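Local coordinates for peptidase C51 domain-containing protein (Streptococcus mutans, PDB 3L9A) that is of unknown function but forms the C-terminal domain of a phage-associated, CHAP-family (peptidase C51) protein that probably cleaves bacterial cell-wall peptidoglycan, at residues A69-Q72 against R73-E76; V24-A27 against K28-L32. All coordinates share one frame; numbering follows the deposited sequence.

Contact 1 of 2, residues A69-Q72 against R73-E76; sequences AFLQ and RIVE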
loop_
_atom_site.group_PDB
_atom_site.type_symbol
_atom_site.label_atom_id
_atom_site.label_comp_id
_atom_site.label_asym_id
_atom_site.label_seq_id
_atom_site.Cartn_x
_atom_site.Cartn_y
_atom_site.Cartn_z
ATOM N N ALA A 69 -20.768 14.247 5.324
ATOM C CA ALA A 69 -21.237 12.898 4.981
ATOM C C ALA A 69 -20.240 12.170 4.087
ATOM O O ALA A 69 -20.059 10.954 4.203
ATOM C CB ALA A 69 -22.613 12.946 4.325
ATOM N N PHE A 70 -19.582 12.908 3.196
ATOM C CA PHE A 70 -18.554 12.326 2.342
ATOM C C PHE A 70 -17.349 11.874 3.177
ATOM O O PHE A 70 -16.821 10.766 2.994
ATOM C CB PHE A 70 -18.143 13.343 1.271
ATOM C CG PHE A 70 -17.416 12.725 0.104
ATOM C CD1 PHE A 70 -16.037 12.565 0.118
ATOM C CD2 PHE A 70 -18.132 12.286 -1.007
ATOM C CE1 PHE A 70 -15.375 11.974 -0.972
ATOM C CE2 PHE A 70 -17.487 11.701 -2.100
ATOM C CZ PHE A 70 -16.114 11.539 -2.079
ATOM N N LEU A 71 -16.922 12.718 4.114
ATOM C CA LEU A 71 -15.822 12.330 4.990
ATOM C C LEU A 71 -16.182 11.114 5.847
ATOM O O LEU A 71 -15.340 10.260 6.086
ATOM C CB LEU A 71 -15.345 13.500 5.854
ATOM C CG LEU A 71 -14.945 14.792 5.127
ATOM C CD1 LEU A 71 -14.256 15.750 6.092
ATOM C CD2 LEU A 71 -14.053 14.531 3.923
ATOM N N GLN A 72 -17.442 11.017 6.265
ATOM C CA GLN A 72 -17.882 9.863 7.040
ATOM C C GLN A 72 -17.781 8.566 6.238
ATOM O O GLN A 72 -17.432 7.529 6.789
ATOM C CB GLN A 72 -19.298 10.083 7.585
ATOM C CG GLN A 72 -19.805 8.931 8.476
ATOM C CD GLN A 72 -18.946 8.715 9.713
ATOM O OE1 GLN A 72 -18.281 9.638 10.186
ATOM N NE2 GLN A 72 -18.960 7.496 10.252
ATOM N N ARG A 73 -18.042 8.627 4.931
ATOM C CA ARG A 73 -17.811 7.459 4.087
ATOM C C ARG A 73 -16.337 7.061 4.083
ATOM O O ARG A 73 -16.018 5.881 4.078
ATOM C CB ARG A 73 -18.300 7.715 2.667
ATOM C CG ARG A 73 -19.798 7.769 2.497
ATOM C CD ARG A 73 -20.426 6.372 2.527
ATOM N NE ARG A 73 -21.855 6.474 2.236
ATOM C CZ ARG A 73 -22.835 5.957 2.971
ATOM N NH1 ARG A 73 -22.584 5.238 4.058
ATOM N NH2 ARG A 73 -24.091 6.143 2.585
ATOM N N ILE A 74 -15.439 8.041 4.068
ATOM C CA ILE A 74 -14.016 7.749 4.124
ATOM C C ILE A 74 -13.683 7.010 5.435
ATOM O O ILE A 74 -12.916 6.042 5.437
ATOM C CB ILE A 74 -13.162 9.019 3.946
ATOM C CG1 ILE A 74 -13.404 9.633 2.561
ATOM C CG2 ILE A 74 -11.685 8.685 4.157
ATOM C CD1 ILE A 74 -12.742 10.974 2.345
ATOM N N VAL A 75 -14.262 7.462 6.550
ATOM C CA VAL A 75 -14.093 6.775 7.827
ATOM C C VAL A 75 -14.611 5.328 7.747
ATOM O O VAL A 75 -13.918 4.386 8.156
ATOM C CB VAL A 75 -14.774 7.557 8.972
ATOM C CG1 VAL A 75 -14.785 6.749 10.265
ATOM C CG2 VAL A 75 -14.086 8.899 9.176
ATOM N N GLU A 76 -15.808 5.150 7.194
ATOM C CA GLU A 76 -16.420 3.818 7.130
ATOM C C GLU A 76 -15.600 2.835 6.311
ATOM O O GLU A 76 -15.383 1.687 6.719
ATOM C CB GLU A 76 -17.810 3.897 6.492
ATOM C CG GLU A 76 -18.853 4.577 7.340
ATOM C CD GLU A 76 -20.073 5.001 6.546
ATOM O OE1 GLU A 76 -20.183 4.664 5.349
ATOM O OE2 GLU A 76 -20.921 5.693 7.137
HETATM O O HOH W 1 -21.193 5.593 9.696
#
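The side chain of Glu76 crosses that of Gln72, one turn earlier in helix 68-78, at about a right angle. Glu76 CB lies 3.7 Å from Gln72 O, and CG comes closer, 3.3 Å from the same carbonyl oxygen, which also accepts the helical bond from Glu76 N. With CG anti to the carbonyl carbon (chi1 -70°) and the chain extended beyond it, CG and CD pass beside Gln72 O, and the two carboxylate oxygens take different partners. Glu76 OE1 takes Arg73 NH1 at 2.8 Å in a nearly straight salt bridge (162°), through its syn lone pair and at the edge of the guanidinium, in plane. Glu76 OE2 sits 3.7 Å from Gln72 CG and accepts a hydrogen bond from a water 2.6 Å away, and that water accepts one from Gln72 NE2 at 3.0 Å. The amide and carboxylate planes are turned 72° apart, and the water joins them.

On the inner side Ile74 CD1 packs 4.1 Å from Leu71 CD2; the two side chains lie side by side, pointing the same way, and both touch Phe82, while Phe51 of the second subunit meets the Phe70 ring. Held by an arginine, a water and the amide of Gln48 of the second subunit, which binds OE1, the carboxylate is probably stabilised in its charged form and fixed in rotation at the subunit interface.

Contact 2 of 2, residues V24-A27 against K28-L32; sequences VHYA and KGAVL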
loop_
_atom_site.group_PDB
_atom_site.type_symbol
_atom_site.label_atom_id
_atom_site.label_comp_id
_atom_site.label_asym_id
_atom_site.label_seq_id
_atom_site.Cartn_x
_atom_site.Cartn_y
_atom_site.Cartn_z
ATOM N N VAL A 24 -12.068 17.958 14.230
ATOM C CA VAL A 24 -11.117 18.835 13.552
ATOM C C VAL A 24 -11.863 19.937 12.798
ATOM O O VAL A 24 -12.769 19.652 12.021
ATOM C CB VAL A 24 -10.260 18.047 12.546
ATOM C CG1 VAL A 24 -9.276 18.978 11.859
ATOM C CG2 VAL A 24 -9.541 16.878 13.241
ATOM N N HIS A 25 -11.486 21.191 13.031
ATOM C CA HIS A 25 -12.020 22.301 12.257
ATOM C C HIS A 25 -11.389 22.372 10.877
ATOM O O HIS A 25 -10.161 22.372 10.745
ATOM C CB HIS A 25 -11.783 23.625 12.988
ATOM C CG HIS A 25 -12.008 24.834 12.142
ATOM N ND1 HIS A 25 -13.263 25.339 11.881
ATOM C CD2 HIS A 25 -11.134 25.632 11.484
ATOM C CE1 HIS A 25 -13.149 26.416 11.121
ATOM N NE2 HIS A 25 -11.871 26.610 10.857
ATOM N N TYR A 26 -12.243 22.476 9.864
ATOM C CA TYR A 26 -11.797 22.721 8.493
ATOM C C TYR A 26 -12.465 23.978 7.948
ATOM O O TYR A 26 -13.694 24.104 8.014
ATOM C CB TYR A 26 -12.129 21.534 7.580
ATOM C CG TYR A 26 -11.449 20.247 7.989
ATOM C CD1 TYR A 26 -10.064 20.139 7.994
ATOM C CD2 TYR A 26 -12.192 19.137 8.366
ATOM C CE1 TYR A 26 -9.429 18.960 8.365
ATOM C CE2 TYR A 26 -11.570 17.950 8.748
ATOM C CZ TYR A 26 -10.189 17.868 8.746
ATOM O OH TYR A 26 -9.580 16.689 9.115
ATOM N N ALA A 27 -11.671 24.893 7.386
ATOM C CA ALA A 27 -12.238 25.997 6.602
ATOM C C ALA A 27 -12.923 25.463 5.348
ATOM O O ALA A 27 -12.632 24.353 4.895
ATOM C CB ALA A 27 -11.150 26.993 6.211
ATOM N N LYS A 28 -13.816 26.262 4.775
ATOM C CA LYS A 28 -14.300 25.987 3.430
ATOM C C LYS A 28 -13.113 25.970 2.465
ATOM O O LYS A 28 -12.223 26.808 2.562
ATOM C CB LYS A 28 -15.306 27.061 3.010
ATOM C CG LYS A 28 -15.861 26.874 1.607
ATOM C CD LYS A 28 -16.967 27.880 1.279
ATOM C CE LYS A 28 -17.398 27.745 -0.175
ATOM N NZ LYS A 28 -18.561 28.612 -0.504
ATOM N N GLY A 29 -13.092 25.010 1.542
ATOM C CA GLY A 29 -12.017 24.944 0.559
ATOM C C GLY A 29 -10.729 24.338 1.086
ATOM O O GLY A 29 -9.694 24.424 0.428
ATOM N N ALA A 30 -10.777 23.736 2.273
ATOM C CA ALA A 30 -9.615 23.049 2.820
ATOM C C ALA A 30 -9.311 21.828 1.953
ATOM O O ALA A 30 -10.191 21.004 1.689
ATOM C CB ALA A 30 -9.884 22.616 4.243
ATOM N N VAL A 31 -8.067 21.716 1.501
ATOM C CA VAL A 31 -7.615 20.542 0.762
ATOM C C VAL A 31 -7.116 19.516 1.770
ATOM O O VAL A 31 -6.197 19.792 2.553
ATOM C CB VAL A 31 -6.522 20.903 -0.270
ATOM C CG1 VAL A 31 -5.991 19.655 -0.956
ATOM C CG2 VAL A 31 -7.083 21.911 -1.286
ATOM N N LEU A 32 -7.757 18.349 1.753
ATOM C CA LEU A 32 -7.397 17.265 2.651
ATOM C C LEU A 32 -6.697 16.165 1.872
ATOM O O LEU A 32 -7.219 15.675 0.858
ATOM C CB LEU A 32 -8.641 16.699 3.339
ATOM C CG LEU A 32 -9.610 17.712 3.944
ATOM C CD1 LEU A 32 -10.704 16.992 4.715
ATOM C CD2 LEU A 32 -8.888 18.723 4.840
#
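Tyr26 and Leu32 both carry CG anti to the carbonyl carbon (chi1 -62° and -47°), which sends the phenol ring and the leucine branches inward to meet. Between them the chain reverses through a type II beta turn, Ala27 to Ala30, that links strand 24-26 of the small antiparallel pair to strand 31-35 of the five-stranded mixed sheet. Leu32 CD1 stands over the face of the Tyr26 ring, 4.2 Å from its centroid and only 11° off the normal, a CH-pi contact close to the ring centre. The other methyl, Leu32 CD2, reaches the CE1 side of the same ring and lies 3.6 Å from Tyr26 CE1. At the base of the ring, Ala30 CB comes within 4.2 Å of Tyr26 CB, so the apolar contact extends to the last residue of the turn. Trp43 and Phe82 also pack against Tyr26 and Leu32, making this pair part of the domain core. The buried phenol is satisfied at its far end, where Tyr26 OH is hydrogen-bonded to Glu83 O.

In the turn itself, Lys28 and Gly29 occupy the two central positions. Gly29 has the positive phi expected at the third place of a type II turn, and Lys28, whose CB points away from 24-27, has a fully extended side chain. A glycerol, probably from the crystallisation liquor, lies near Ala30 and bonds to Val31 N. The hydroxyl of Thr15 bonds to both Ala27 O and Ala30 N, joining the turn to strand 11-15. The closing bond of the turn is somewhat long: Ala30 N lies 3.3 Å from Ala27 O and approaches from above the carbonyl plane.

How the contacts relate
Contact 2 closes before contact 1 opens along the chain, and their centres lie about 15 Å apart within the same small domain. Contact 1 is local to helix 68-78, whereas contact 2 spans the turn by which strand 24-26 gives way to strand 31-35 of the mixed sheet. They meet through the apolar core, where Leu71 CD1 packs 4.0 Å from Leu32 CD1, and both reach Phe82 on strand 81-83, outermost within this chain. The helix thus lies against the sheet that the turn leads into. Contact 1 also faces the second subunit, while contact 2 is touched by no other protein chain of the assembly, so the helix joins the domain core to the subunit interface.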